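Local coordinates for protein alcohol dehydrogenase, zinc-containing (Streptococcus pneumoniae serotype 2, PDB 5YLN) that probably oxidises alcohols with NAD+ as a zinc-dependent alcohol dehydrogenase, with one zinc at the catalytic-type site and a second, separate zinc, at residues A[43-48]-A[62-67]. Sequence-based numbering, arbitrary orientation.
Sequences GTDLHI and LGHEGI. With ZN (zinc ion), chain E.
Asp45 reaches from the helix that starts at Gly43 toward Gly63 and His64, but no direct hydrogen bond joins the two segments. Its OD1 stands 3.6 Å from His64 CE1, and the carboxylate plane is turned 70° from the imidazole. Two waters fill the role of linkers. One lies unusually close to Asp45 OD1, so that bond is doubtful in detail, and accepts from Gly63 N and from His64 ND1, the last at 2.9 Å and in the plane of the ring. The other accepts from His64 N, 3.0 Å away, lies over one face of the same ring, and is within hydrogen-bonding distance of Asp45 OD2 and Glu65 OE2. Asp45 OD2 also takes a hydrogen bond from Cys42 N. His64 CG sits between its backbone N and carbonyl carbon (chi1 48°), which swings the ring toward the helix, where Thr44 CB meets its edge. His64 NE2 binds the zinc ion at 2.1 Å, while ND1 donates to the first water; this would fix the ring's rotation. Farther along, Ile48 CG2 packs on Leu62 CD2 at 3.6 Å, the two side chains lying alongside and pointing opposite ways. Tyr10 of strand 4-12 touches both. Cys42 SG and His64 NE2 bind the same zinc, a pairing characteristic of the catalytic zinc site in the GroES-like domain of medium-chain alcohol dehydrogenases.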
loop_
_atom_site.group_PDB
_atom_site.type_symbol
_atom_site.label_atom_id
_atom_site.label_comp_id
_atom_site.label_asym_id
_atom_site.label_seq_id
_atom_site.Cartn_x
_atom_site.Cartn_y
_atom_site.Cartn_z
ATOM N N GLY A 43 3.504 20.441 14.203
ATOM C CA GLY A 43 4.724 19.767 14.613
ATOM C C GLY A 43 5.869 19.965 13.630
ATOM O O GLY A 43 7.025 20.108 14.038
ATOM N N THR A 44 5.561 19.996 12.324
ATOM C CA THR A 44 6.587 20.214 11.304
ATOM C C THR A 44 7.318 21.540 11.513
ATOM O O THR A 44 8.506 21.642 11.204
ATOM C CB THR A 44 5.956 20.155 9.899
ATOM O OG1 THR A 44 5.422 18.847 9.636
ATOM C CG2 THR A 44 6.971 20.499 8.824
ATOM N N ASP A 45 6.630 22.563 12.041
ATOM C CA ASP A 45 7.296 23.834 12.316
ATOM C C ASP A 45 8.383 23.656 13.369
ATOM O O ASP A 45 9.474 24.233 13.256
ATOM C CB ASP A 45 6.272 24.883 12.771
ATOM C CG ASP A 45 5.204 25.190 11.704
ATOM O OD1 ASP A 45 5.502 25.109 10.488
ATOM O OD2 ASP A 45 4.059 25.512 12.089
ATOM N N LEU A 46 8.091 22.877 14.418
ATOM C CA LEU A 46 9.112 22.558 15.416
ATOM C C LEU A 46 10.309 21.877 14.768
ATOM O O LEU A 46 11.461 22.204 15.064
ATOM C CB LEU A 46 8.515 21.664 16.502
ATOM C CG LEU A 46 7.298 22.272 17.197
ATOM C CD1 LEU A 46 6.830 21.386 18.328
ATOM C CD2 LEU A 46 7.666 23.667 17.685
ATOM N N HIS A 47 10.045 20.920 13.876
ATOM C CA HIS A 47 11.116 20.232 13.161
ATOM C C HIS A 47 11.944 21.202 12.324
ATOM O O HIS A 47 13.174 21.084 12.273
ATOM C CB HIS A 47 10.534 19.136 12.263
ATOM C CG HIS A 47 10.030 17.940 13.012
ATOM N ND1 HIS A 47 10.860 17.107 13.731
ATOM C CD2 HIS A 47 8.781 17.426 13.138
ATOM C CE1 HIS A 47 10.146 16.143 14.282
ATOM N NE2 HIS A 47 8.881 16.311 13.935
ATOM N N ILE A 48 11.289 22.151 11.637
ATOM C CA ILE A 48 12.034 23.125 10.837
ATOM C C ILE A 48 13.012 23.900 11.715
ATOM O O ILE A 48 14.184 24.067 11.368
ATOM C CB ILE A 48 11.081 24.085 10.103
ATOM C CG1 ILE A 48 10.320 23.382 8.983
ATOM C CG2 ILE A 48 11.863 25.292 9.552
ATOM C CD1 ILE A 48 9.097 24.136 8.550
ATOM N N LEU A 62 7.516 31.166 8.790
ATOM C CA LEU A 62 7.057 29.845 9.183
ATOM C C LEU A 62 5.537 29.736 9.131
ATOM O O LEU A 62 4.810 30.728 9.019
ATOM C CB LEU A 62 7.570 29.501 10.588
ATOM C CG LEU A 62 9.053 29.129 10.655
ATOM C CD1 LEU A 62 9.575 29.211 12.065
ATOM C CD2 LEU A 62 9.306 27.749 10.091
ATOM N N GLY A 63 5.063 28.494 9.177
ATOM C CA GLY A 63 3.644 28.253 9.317
ATOM C C GLY A 63 2.922 27.992 8.009
ATOM O O GLY A 63 3.190 28.628 6.986
ATOM N N HIS A 64 1.998 27.048 8.041
ATOM C CA HIS A 64 1.206 26.757 6.863
ATOM C C HIS A 64 -0.244 26.448 7.220
ATOM O O HIS A 64 -0.869 25.628 6.557
ATOM C CB HIS A 64 1.817 25.586 6.075
ATOM C CG HIS A 64 2.155 24.407 6.925
ATOM N ND1 HIS A 64 3.349 24.302 7.605
ATOM C CD2 HIS A 64 1.445 23.295 7.233
ATOM C CE1 HIS A 64 3.367 23.168 8.282
ATOM N NE2 HIS A 64 2.229 22.537 8.072
ATOM N N GLU A 65 -0.792 27.085 8.259
ATOM C CA GLU A 65 -2.191 26.914 8.652
ATOM C C GLU A 65 -2.781 28.277 8.974
ATOM O O GLU A 65 -2.120 29.100 9.625
ATOM C CB GLU A 65 -2.325 25.998 9.868
ATOM C CG GLU A 65 -1.666 24.599 9.707
ATOM C CD GLU A 65 -1.425 23.939 11.044
ATOM O OE1 GLU A 65 -2.357 23.306 11.574
ATOM O OE2 GLU A 65 -0.324 24.115 11.615
ATOM N N GLY A 66 -4.018 28.523 8.523
ATOM C CA GLY A 66 -4.663 29.779 8.905
ATOM C C GLY A 66 -5.958 30.118 8.183
ATOM O O GLY A 66 -6.307 29.504 7.166
ATOM N N ILE A 67 -6.683 31.096 8.749
ATOM C CA ILE A 67 -7.799 31.788 8.117
ATOM C C ILE A 67 -7.451 33.272 8.071
ATOM O O ILE A 67 -6.651 33.782 8.872
ATOM C CB ILE A 67 -9.138 31.595 8.866
ATOM C CG1 ILE A 67 -8.998 32.050 10.328
ATOM C CG2 ILE A 67 -9.631 30.167 8.782
ATOM C CD1 ILE A 67 -10.324 32.278 11.051
HETATM ZN ZN ZN E . 1.501 20.819 8.992
HETATM O O HOH W 1 1.657 25.818 10.704
HETATM O O HOH W 2 5.618 25.946 8.151
#